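Local coordinates for protein D-alanyl-D-alanine carboxypeptidase (Streptococcus pneumoniae R6, PDB 1XP4) that probably trims the terminal D-alanine from peptidoglycan precursor peptides as a serine D-Ala-D-Ala carboxypeptidase, thereby regulating cell-wall synthesis, at residues A[41-52]-A[97-106]; A[62-73]-A[86-96]. All blocks are in the same frame, centred on the assembly; numbering follows the deposited sequence.

Contact 1 of 2, residues A[41-52]-A[97-106]; sequences SITKLITVYLVY and LEATLVSSAN. With SO4 (sulfate ion), chain E.
Ser-41, Lys-44 and Ser-104 meet in what is predicted to be the active site of this penicillin-binding protein, with Ser-41 as the acyl-ester residue and Lys-44 as the proton acceptor. The OG atoms of Ser-41 and Ser-104 lie 2.8 Å apart. Lys-44 reaches both: NZ donates to Ser-41 OG at 2.9 Å within its own segment and, weakly, to Ser-104 OG across the contact. A further bond, 2.7 Å from Lys-44 NZ to Asn-106 OD1, comes in tilted 33° from the amide carbonyl plane, and the backbone oxygen of Thr-145 also accepts from NZ. The lysine chain runs extended to CE and bends only at its last torsion (chi4 70°), which turns NZ in among these oxygens. Ser-41 and Lys-44 form the SxxK motif at the start of helix 44-57, and Ser-104 with Asn-106 the SxN motif, as in serine beta-lactamases and other penicillin-binding proteins. Ser-104 leaves helix 93-103 with positive phi, and its OG, anti to the backbone N (chi1 -167°), projects into the cleft. Lys-224, on strand 220-228, completes the set of predicted site residues, and a sulfate, probably from the crystallisation liquor, lies beside the serines, hydrogen-bonded to Thr-225 OG1 and Thr-227 OG1. Away from the cleft the axes of 44-52 and 97-103, nearly antiparallel, approach to 10.6 Å, and the two pack through apolar groups. Thr-100 lays its methyl CG2 against Lys-44 CD at 3.6 Å, while its hydroxyl turns back to Leu-96 O. Val-48 meets Leu-101 tip to tip, CG2 to CD2 at 3.7 Å, and its side chain crosses that of Leu-97 at about a right angle; farther along, Leu-97 CD1 approaches the phenol end of Tyr-52 obliquely.

Contact 2 of 2, residues A[62-73]-A[86-96]; sequences LSTPVDISDYPY and MEARNYTVEEL
Strands 65-67 and 90-92 run antiparallel as a two-stranded sheet, with Val-66 and Tyr-91 as its hydrogen-bonded pair: Val-66 N gives to Tyr-91 O at 2.6 Å and Tyr-91 N to Val-66 O at 2.9 Å. Pro-65 with Thr-92 and Asp-67 with Asn-90 are the non-hydrogen-bonded pairs. Past the strands, Ile-68 N donates to Arg-89 O. Arg-89 lies over one face of the Tyr-73 ring, its CD 3.9 Å from the ring centroid and 5° off the normal, a CH-pi contact. A bend at chi3 (129°) carries the guanidinium on to Asp-70, where OD1 forms a salt bridge with Arg-89 NH2 at 2.7 Å. The Glu-87 carboxylate sits at the edge of the same ring near Tyr-73 OH, modelled so close that the bond between them is doubtful. On the side of the sheet bearing Val-66 and Tyr-91, Val-66 CG2 packs on Val-93 CG2 at 3.8 Å and its CB on Leu-96 CD1, while Ile-68 CD1 touches the selenium of Met-86 (selenomethionine). Beneath these lies helix 106-117, which Met-86 and Leu-96 touch, and Phe-198 of strand 195-198 stacks on Tyr-91.

Overall arrangement
Both contacts lie in the peptidase domain, their centres about 14 Å apart on one side of the chain's centre, and they share helix 93-103. Along the chain, helix 44-57 comes first, followed by strand 65-67, strand 90-92 and then helix 93-103, so contact 2 is nested within the loop that contact 1 closes. Strand 90-92 leads directly into the helix whose far end presents Ser-104 to the predicted catalytic cleft. The two contacts touch where Ala-105 CB meets Met-86 CE at 4.2 Å. Helix 106-117 packs against both, joining the buried helix pair of contact 1 to the more peripheral, partly exposed two-stranded sheet of contact 2.

Contact 1 of 2, residues A[41-52]-A[97-106]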
loop_
_atom_site.group_PDB
_atom_site.type_symbol
_atom_site.label_atom_id
_atom_site.label_comp_id
_atom_site.label_asym_id
_atom_site.label_seq_id
_atom_site.Cartn_x
_atom_site.Cartn_y
_atom_site.Cartn_z
ATOM N N SER A 41 13.313 -6.637 1.148
ATOM C CA SER A 41 12.180 -6.968 2.021
ATOM C C SER A 41 10.856 -6.270 1.758
ATOM O O SER A 41 9.855 -6.610 2.385
ATOM C CB SER A 41 12.554 -6.750 3.495
ATOM O OG SER A 41 13.310 -7.832 4.009
ATOM N N ILE A 42 10.837 -5.286 0.866
ATOM C CA ILE A 42 9.580 -4.616 0.565
ATOM C C ILE A 42 8.699 -5.693 -0.059
ATOM O O ILE A 42 7.475 -5.590 -0.087
ATOM C CB ILE A 42 9.791 -3.431 -0.409
ATOM C CG1 ILE A 42 10.504 -2.287 0.326
ATOM C CG2 ILE A 42 8.463 -2.935 -0.947
ATOM C CD1 ILE A 42 10.764 -1.064 -0.538
ATOM N N THR A 43 9.349 -6.753 -0.517
ATOM C CA THR A 43 8.682 -7.889 -1.136
ATOM C C THR A 43 7.581 -8.479 -0.253
ATOM O O THR A 43 6.525 -8.895 -0.739
ATOM C CB THR A 43 9.714 -9.008 -1.453
ATOM O OG1 THR A 43 10.651 -8.535 -2.434
ATOM C CG2 THR A 43 9.016 -10.256 -1.976
ATOM N N LYS A 44 7.836 -8.512 1.047
ATOM C CA LYS A 44 6.890 -9.069 2.000
ATOM C C LYS A 44 5.487 -8.448 1.976
ATOM O O LYS A 44 4.572 -8.960 2.617
ATOM C CB LYS A 44 7.487 -8.988 3.402
ATOM C CG LYS A 44 8.786 -9.772 3.551
ATOM C CD LYS A 44 9.319 -9.712 4.974
ATOM C CE LYS A 44 10.518 -10.638 5.181
ATOM N NZ LYS A 44 11.742 -10.176 4.468
ATOM N N LEU A 45 5.306 -7.355 1.242
ATOM C CA LEU A 45 3.994 -6.739 1.171
ATOM C C LEU A 45 3.122 -7.581 0.259
ATOM O O LEU A 45 1.950 -7.855 0.556
ATOM C CB LEU A 45 4.086 -5.318 0.624
ATOM C CG LEU A 45 4.821 -4.297 1.494
ATOM C CD1 LEU A 45 4.755 -2.933 0.822
ATOM C CD2 LEU A 45 4.194 -4.246 2.889
ATOM N N ILE A 46 3.690 -7.993 -0.866
ATOM C CA ILE A 46 2.930 -8.814 -1.787
ATOM C C ILE A 46 2.591 -10.090 -1.024
ATOM O O ILE A 46 1.461 -10.571 -1.066
ATOM C CB ILE A 46 3.751 -9.155 -3.039
ATOM C CG1 ILE A 46 4.417 -7.888 -3.592
ATOM C CG2 ILE A 46 2.835 -9.750 -4.099
ATOM C CD1 ILE A 46 5.454 -8.156 -4.665
ATOM N N THR A 47 3.575 -10.615 -0.298
ATOM C CA THR A 47 3.404 -11.833 0.498
ATOM C C THR A 47 2.242 -11.713 1.470
ATOM O O THR A 47 1.334 -12.547 1.496
ATOM C CB THR A 47 4.672 -12.146 1.319
ATOM O OG1 THR A 47 5.762 -12.439 0.431
ATOM C CG2 THR A 47 4.431 -13.331 2.239
ATOM N N VAL A 48 2.288 -10.657 2.267
ATOM C CA VAL A 48 1.274 -10.380 3.269
ATOM C C VAL A 48 -0.130 -10.196 2.682
ATOM O O VAL A 48 -1.130 -10.439 3.370
ATOM C CB VAL A 48 1.706 -9.139 4.096
ATOM C CG1 VAL A 48 0.508 -8.449 4.703
ATOM C CG2 VAL A 48 2.673 -9.572 5.197
ATOM N N TYR A 49 -0.215 -9.778 1.417
ATOM C CA TYR A 49 -1.516 -9.591 0.776
ATOM C C TYR A 49 -2.180 -10.935 0.548
ATOM O O TYR A 49 -3.388 -11.067 0.687
ATOM C CB TYR A 49 -1.387 -8.896 -0.576
ATOM C CG TYR A 49 -2.720 -8.489 -1.164
ATOM C CD1 TYR A 49 -3.302 -7.263 -0.831
ATOM C CD2 TYR A 49 -3.408 -9.327 -2.043
ATOM C CE1 TYR A 49 -4.534 -6.872 -1.364
ATOM C CE2 TYR A 49 -4.648 -8.948 -2.583
ATOM C CZ TYR A 49 -5.202 -7.717 -2.240
ATOM O OH TYR A 49 -6.404 -7.313 -2.780
ATOM N N LEU A 50 -1.396 -11.938 0.179
ATOM C CA LEU A 50 -1.979 -13.247 -0.052
ATOM C C LEU A 50 -2.416 -13.877 1.272
ATOM O O LEU A 50 -3.359 -14.674 1.317
ATOM C CB LEU A 50 -0.980 -14.140 -0.793
ATOM C CG LEU A 50 -0.573 -13.627 -2.185
ATOM C CD1 LEU A 50 0.436 -14.571 -2.813
ATOM C CD2 LEU A 50 -1.805 -13.508 -3.078
ATOM N N VAL A 51 -1.741 -13.492 2.351
ATOM C CA VAL A 51 -2.045 -13.999 3.684
ATOM C C VAL A 51 -3.383 -13.468 4.185
ATOM O O VAL A 51 -4.180 -14.214 4.762
ATOM C CB VAL A 51 -0.961 -13.599 4.696
ATOM C CG1 VAL A 51 -1.303 -14.161 6.057
ATOM C CG2 VAL A 51 0.397 -14.108 4.239
ATOM N N TYR A 52 -3.624 -12.175 3.981
ATOM C CA TYR A 52 -4.891 -11.582 4.396
ATOM C C TYR A 52 -5.998 -12.144 3.511
ATOM O O TYR A 52 -7.130 -12.339 3.960
ATOM C CB TYR A 52 -4.846 -10.052 4.279
ATOM C CG TYR A 52 -4.219 -9.365 5.474
ATOM C CD1 TYR A 52 -4.889 -9.295 6.693
ATOM C CD2 TYR A 52 -2.944 -8.810 5.398
ATOM C CE1 TYR A 52 -4.302 -8.687 7.812
ATOM C CE2 TYR A 52 -2.349 -8.206 6.507
ATOM C CZ TYR A 52 -3.035 -8.148 7.707
ATOM O OH TYR A 52 -2.454 -7.559 8.803
ATOM N N LEU A 97 2.850 -13.150 11.115
ATOM C CA LEU A 97 2.471 -11.922 10.438
ATOM C C LEU A 97 3.123 -10.736 11.142
ATOM O O LEU A 97 3.678 -9.840 10.506
ATOM C CB LEU A 97 0.957 -11.760 10.475
ATOM C CG LEU A 97 0.259 -11.566 9.136
ATOM C CD1 LEU A 97 -1.230 -11.377 9.395
ATOM C CD2 LEU A 97 0.844 -10.369 8.406
ATOM N N GLU A 98 3.046 -10.737 12.464
ATOM C CA GLU A 98 3.625 -9.666 13.250
ATOM C C GLU A 98 5.143 -9.701 13.063
ATOM O O GLU A 98 5.767 -8.667 12.833
ATOM C CB GLU A 98 3.253 -9.848 14.727
ATOM C CG GLU A 98 3.233 -8.564 15.544
ATOM C CD GLU A 98 1.896 -8.330 16.232
ATOM O OE1 GLU A 98 0.850 -8.414 15.554
ATOM O OE2 GLU A 98 1.885 -8.052 17.449
ATOM N N ALA A 99 5.730 -10.894 13.147
ATOM C CA ALA A 99 7.173 -11.053 12.980
ATOM C C ALA A 99 7.627 -10.609 11.582
ATOM O O ALA A 99 8.690 -10.001 11.427
ATOM C CB ALA A 99 7.570 -12.495 13.228
ATOM N N THR A 100 6.813 -10.906 10.571
ATOM C CA THR A 100 7.129 -10.537 9.195
ATOM C C THR A 100 7.130 -9.026 8.959
ATOM O O THR A 100 8.119 -8.461 8.494
ATOM C CB THR A 100 6.130 -11.182 8.192
ATOM O OG1 THR A 100 6.320 -12.599 8.165
ATOM C CG2 THR A 100 6.342 -10.645 6.794
ATOM N N LEU A 101 6.021 -8.373 9.282
ATOM C CA LEU A 101 5.898 -6.943 9.052
ATOM C C LEU A 101 6.689 -6.041 9.987
ATOM O O LEU A 101 7.180 -4.994 9.571
ATOM C CB LEU A 101 4.424 -6.550 9.092
ATOM C CG LEU A 101 3.571 -7.125 7.959
ATOM C CD1 LEU A 101 2.100 -6.883 8.232
ATOM C CD2 LEU A 101 3.987 -6.484 6.652
ATOM N N VAL A 102 6.822 -6.442 11.243
ATOM C CA VAL A 102 7.540 -5.630 12.215
ATOM C C VAL A 102 9.055 -5.829 12.240
ATOM O O VAL A 102 9.811 -4.859 12.336
ATOM C CB VAL A 102 6.994 -5.883 13.632
ATOM C CG1 VAL A 102 7.762 -5.046 14.641
ATOM C CG2 VAL A 102 5.506 -5.558 13.676
ATOM N N SER A 103 9.497 -7.079 12.147
ATOM C CA SER A 103 10.921 -7.379 12.194
ATOM C C SER A 103 11.508 -7.885 10.875
ATOM O O SER A 103 12.708 -8.152 10.777
ATOM C CB SER A 103 11.173 -8.406 13.288
ATOM O OG SER A 103 10.536 -7.995 14.481
ATOM N N SER A 104 10.661 -8.025 9.865
ATOM C CA SER A 104 11.108 -8.496 8.567
ATOM C C SER A 104 11.719 -9.899 8.658
ATOM O O SER A 104 12.597 -10.261 7.868
ATOM C CB SER A 104 12.130 -7.513 7.979
ATOM O OG SER A 104 12.365 -7.774 6.599
ATOM N N ALA A 105 11.252 -10.688 9.620
ATOM C CA ALA A 105 11.738 -12.060 9.787
ATOM C C ALA A 105 11.427 -12.876 8.530
ATOM O O ALA A 105 10.257 -13.064 8.177
ATOM C CB ALA A 105 11.073 -12.701 10.995
ATOM N N ASN A 106 12.466 -13.369 7.861
ATOM C CA ASN A 106 12.270 -14.146 6.635
ATOM C C ASN A 106 11.640 -15.521 6.865
ATOM O O ASN A 106 10.843 -15.986 6.047
ATOM C CB ASN A 106 13.597 -14.296 5.883
ATOM C CG ASN A 106 14.153 -12.960 5.414
ATOM O OD1 ASN A 106 13.494 -12.231 4.670
ATOM N ND2 ASN A 106 15.369 -12.633 5.847
HETATM S S SO4 E . 15.265 -4.756 6.613
HETATM O O1 SO4 E . 15.808 -5.011 7.965
HETATM O O2 SO4 E . 13.798 -4.644 6.685
HETATM O O3 SO4 E . 15.821 -3.500 6.069
HETATM O O4 SO4 E . 15.622 -5.892 5.740
#

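Contact 2 of 2, residues A[62-73]-A[86-96]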
loop_
_atom_site.group_PDB
_atom_site.type_symbol
_atom_site.label_atom_id
_atom_site.label_comp_id
_atom_site.label_asym_id
_atom_site.label_seq_id
_atom_site.Cartn_x
_atom_site.Cartn_y
_atom_site.Cartn_z
ATOM N N LEU A 62 -6.189 -16.262 12.264
ATOM C CA LEU A 62 -5.115 -15.633 13.017
ATOM C C LEU A 62 -4.465 -16.533 14.065
ATOM O O LEU A 62 -3.269 -16.414 14.321
ATOM C CB LEU A 62 -5.622 -14.347 13.676
ATOM C CG LEU A 62 -5.915 -13.233 12.655
ATOM C CD1 LEU A 62 -6.600 -12.060 13.309
ATOM C CD2 LEU A 62 -4.616 -12.785 12.006
ATOM N N SER A 63 -5.230 -17.443 14.662
ATOM C CA SER A 63 -4.670 -18.317 15.696
ATOM C C SER A 63 -4.205 -19.677 15.189
ATOM O O SER A 63 -3.787 -20.534 15.972
ATOM C CB SER A 63 -5.694 -18.529 16.805
ATOM O OG SER A 63 -6.737 -19.374 16.362
ATOM N N THR A 64 -4.283 -19.875 13.877
ATOM C CA THR A 64 -3.875 -21.136 13.271
ATOM C C THR A 64 -2.387 -21.427 13.478
ATOM O O THR A 64 -1.528 -20.613 13.136
ATOM C CB THR A 64 -4.152 -21.148 11.740
ATOM O OG1 THR A 64 -5.554 -20.960 11.495
ATOM C CG2 THR A 64 -3.699 -22.473 11.121
ATOM N N PRO A 65 -2.071 -22.588 14.067
ATOM C CA PRO A 65 -0.687 -23.008 14.316
ATOM C C PRO A 65 0.011 -23.285 12.983
ATOM O O PRO A 65 -0.557 -23.945 12.107
ATOM C CB PRO A 65 -0.858 -24.283 15.137
ATOM C CG PRO A 65 -2.113 -24.020 15.888
ATOM C CD PRO A 65 -3.011 -23.422 14.833
ATOM N N VAL A 66 1.231 -22.781 12.828
ATOM C CA VAL A 66 1.983 -22.989 11.595
ATOM C C VAL A 66 3.339 -23.620 11.891
ATOM O O VAL A 66 4.140 -23.062 12.643
ATOM C CB VAL A 66 2.220 -21.657 10.831
ATOM C CG1 VAL A 66 2.993 -21.922 9.553
ATOM C CG2 VAL A 66 0.897 -21.002 10.491
ATOM N N ASP A 67 3.577 -24.789 11.298
ATOM C CA ASP A 67 4.836 -25.517 11.464
ATOM C C ASP A 67 5.953 -24.771 10.754
ATOM O O ASP A 67 5.726 -24.058 9.780
ATOM C CB ASP A 67 4.714 -26.935 10.885
ATOM C CG ASP A 67 6.048 -27.669 10.813
ATOM O OD1 ASP A 67 6.631 -27.998 11.870
ATOM O OD2 ASP A 67 6.515 -27.922 9.684
ATOM N N ILE A 68 7.167 -24.949 11.243
ATOM C CA ILE A 68 8.316 -24.288 10.661
ATOM C C ILE A 68 9.331 -25.333 10.205
ATOM O O ILE A 68 10.151 -25.793 10.980
ATOM C CB ILE A 68 8.873 -23.291 11.693
ATOM C CG1 ILE A 68 7.823 -22.192 11.878
ATOM C CG2 ILE A 68 10.190 -22.701 11.234
ATOM C CD1 ILE A 68 8.119 -21.209 12.955
ATOM N N SER A 69 9.250 -25.703 8.930
ATOM C CA SER A 69 10.119 -26.727 8.345
ATOM C C SER A 69 11.615 -26.444 8.365
ATOM O O SER A 69 12.050 -25.335 8.676
ATOM C CB SER A 69 9.686 -27.035 6.904
ATOM O OG SER A 69 9.790 -25.892 6.079
ATOM N N ASP A 70 12.388 -27.470 8.021
ATOM C CA ASP A 70 13.844 -27.392 8.001
ATOM C C ASP A 70 14.402 -26.136 7.321
ATOM O O ASP A 70 15.184 -25.390 7.917
ATOM C CB ASP A 70 14.424 -28.629 7.313
ATOM C CG ASP A 70 13.956 -29.931 7.946
ATOM O OD1 ASP A 70 13.648 -29.941 9.162
ATOM O OD2 ASP A 70 13.920 -30.951 7.216
ATOM N N TYR A 71 14.006 -25.919 6.071
ATOM C CA TYR A 71 14.456 -24.770 5.293
ATOM C C TYR A 71 14.293 -23.431 6.020
ATOM O O TYR A 71 15.266 -22.700 6.198
ATOM C CB TYR A 71 13.730 -24.769 3.938
ATOM C CG TYR A 71 13.684 -23.450 3.187
ATOM C CD1 TYR A 71 14.808 -22.630 3.081
ATOM C CD2 TYR A 71 12.515 -23.053 2.530
ATOM C CE1 TYR A 71 14.770 -21.443 2.340
ATOM C CE2 TYR A 71 12.464 -21.874 1.784
ATOM C CZ TYR A 71 13.592 -21.071 1.693
ATOM O OH TYR A 71 13.533 -19.898 0.962
ATOM N N PRO A 72 13.069 -23.095 6.458
ATOM C CA PRO A 72 12.896 -21.819 7.151
ATOM C C PRO A 72 13.550 -21.840 8.520
ATOM O O PRO A 72 14.062 -20.833 8.992
ATOM C CB PRO A 72 11.380 -21.678 7.256
ATOM C CG PRO A 72 10.877 -22.510 6.129
ATOM C CD PRO A 72 11.761 -23.713 6.195
ATOM N N TYR A 73 13.534 -22.996 9.162
ATOM C CA TYR A 73 14.103 -23.102 10.488
ATOM C C TYR A 73 15.616 -22.947 10.501
ATOM O O TYR A 73 16.162 -22.219 11.330
ATOM C CB TYR A 73 13.701 -24.431 11.119
ATOM C CG TYR A 73 14.390 -24.712 12.430
ATOM C CD1 TYR A 73 14.247 -23.848 13.522
ATOM C CD2 TYR A 73 15.207 -25.828 12.574
ATOM C CE1 TYR A 73 14.907 -24.090 14.720
ATOM C CE2 TYR A 73 15.871 -26.083 13.763
ATOM C CZ TYR A 73 15.722 -25.214 14.830
ATOM O OH TYR A 73 16.405 -25.477 15.996
HETATM N N MSE A 86 13.165 -19.194 16.545
HETATM C CA MSE A 86 11.913 -19.926 16.337
HETATM C C MSE A 86 12.123 -21.378 16.719
HETATM O O MSE A 86 11.651 -22.289 16.043
HETATM C CB MSE A 86 11.484 -19.843 14.877
HETATM C CG MSE A 86 10.903 -18.509 14.499
HETATM SE SE MSE A 86 10.421 -18.431 12.642
HETATM C CE MSE A 86 10.231 -16.513 12.500
ATOM N N GLU A 87 12.828 -21.581 17.822
ATOM C CA GLU A 87 13.156 -22.916 18.298
ATOM C C GLU A 87 11.983 -23.820 18.619
ATOM O O GLU A 87 12.164 -25.011 18.821
ATOM C CB GLU A 87 14.094 -22.815 19.505
ATOM C CG GLU A 87 15.514 -22.379 19.133
ATOM C CD GLU A 87 16.120 -23.260 18.047
ATOM O OE1 GLU A 87 16.014 -24.501 18.179
ATOM O OE2 GLU A 87 16.699 -22.723 17.072
ATOM N N ALA A 88 10.782 -23.260 18.655
ATOM C CA ALA A 88 9.591 -24.050 18.933
ATOM C C ALA A 88 9.004 -24.586 17.623
ATOM O O ALA A 88 8.086 -25.409 17.634
ATOM C CB ALA A 88 8.565 -23.199 19.661
ATOM N N ARG A 89 9.537 -24.102 16.501
ATOM C CA ARG A 89 9.109 -24.511 15.160
ATOM C C ARG A 89 7.600 -24.609 14.904
ATOM O O ARG A 89 7.161 -25.376 14.052
ATOM C CB ARG A 89 9.772 -25.842 14.780
ATOM C CG ARG A 89 11.234 -25.737 14.341
ATOM C CD ARG A 89 11.938 -27.069 14.565
ATOM N NE ARG A 89 12.661 -27.570 13.396
ATOM C CZ ARG A 89 12.089 -27.891 12.240
ATOM N NH1 ARG A 89 10.786 -27.757 12.086
ATOM N NH2 ARG A 89 12.815 -28.365 11.243
ATOM N N ASN A 90 6.807 -23.841 15.638
ATOM C CA ASN A 90 5.366 -23.839 15.428
ATOM C C ASN A 90 4.788 -22.576 16.038
ATOM O O ASN A 90 4.742 -22.422 17.257
ATOM C CB ASN A 90 4.702 -25.066 16.052
ATOM C CG ASN A 90 3.254 -25.224 15.614
ATOM O OD1 ASN A 90 2.418 -24.357 15.872
ATOM N ND2 ASN A 90 2.957 -26.331 14.935
ATOM N N TYR A 91 4.358 -21.663 15.181
ATOM C CA TYR A 91 3.809 -20.422 15.663
ATOM C C TYR A 91 2.518 -20.055 14.969
ATOM O O TYR A 91 2.170 -20.608 13.933
ATOM C CB TYR A 91 4.826 -19.291 15.499
ATOM C CG TYR A 91 6.078 -19.489 16.320
ATOM C CD1 TYR A 91 7.121 -20.293 15.852
ATOM C CD2 TYR A 91 6.192 -18.933 17.600
ATOM C CE1 TYR A 91 8.243 -20.552 16.638
ATOM C CE2 TYR A 91 7.310 -19.182 18.393
ATOM C CZ TYR A 91 8.328 -19.997 17.907
ATOM O OH TYR A 91 9.409 -20.289 18.698
ATOM N N THR A 92 1.820 -19.107 15.573
ATOM C CA THR A 92 0.553 -18.604 15.086
ATOM C C THR A 92 0.698 -17.758 13.819
ATOM O O THR A 92 1.729 -17.114 13.602
ATOM C CB THR A 92 -0.117 -17.774 16.207
ATOM O OG1 THR A 92 -0.987 -18.622 16.960
ATOM C CG2 THR A 92 -0.893 -16.613 15.652
ATOM N N VAL A 93 -0.334 -17.782 12.982
ATOM C CA VAL A 93 -0.350 -16.989 11.761
ATOM C C VAL A 93 -0.122 -15.534 12.169
ATOM O O VAL A 93 0.725 -14.842 11.608
ATOM C CB VAL A 93 -1.722 -17.097 11.038
ATOM C CG1 VAL A 93 -1.893 -15.946 10.054
ATOM C CG2 VAL A 93 -1.824 -18.422 10.301
ATOM N N GLU A 94 -0.891 -15.082 13.153
ATOM C CA GLU A 94 -0.779 -13.721 13.651
ATOM C C GLU A 94 0.637 -13.472 14.153
ATOM O O GLU A 94 1.195 -12.392 13.964
ATOM C CB GLU A 94 -1.788 -13.487 14.784
ATOM C CG GLU A 94 -1.748 -12.087 15.399
ATOM C CD GLU A 94 -2.848 -11.853 16.435
ATOM O OE1 GLU A 94 -2.916 -12.614 17.423
ATOM O OE2 GLU A 94 -3.645 -10.904 16.264
ATOM N N GLU A 95 1.228 -14.472 14.788
ATOM C CA GLU A 95 2.574 -14.306 15.305
ATOM C C GLU A 95 3.578 -14.098 14.176
ATOM O O GLU A 95 4.419 -13.195 14.240
ATOM C CB GLU A 95 2.956 -15.511 16.167
ATOM C CG GLU A 95 2.047 -15.671 17.373
ATOM C CD GLU A 95 2.552 -16.692 18.368
ATOM O OE1 GLU A 95 2.647 -17.890 18.008
ATOM O OE2 GLU A 95 2.852 -16.289 19.518
ATOM N N LEU A 96 3.482 -14.921 13.139
ATOM C CA LEU A 96 4.385 -14.798 12.000
ATOM C C LEU A 96 4.123 -13.495 11.253
ATOM O O LEU A 96 5.050 -12.815 10.814
ATOM C CB LEU A 96 4.209 -15.987 11.063
ATOM C CG LEU A 96 4.563 -17.333 11.689
ATOM C CD1 LEU A 96 4.258 -18.444 10.701
ATOM C CD2 LEU A 96 6.037 -17.341 12.090
#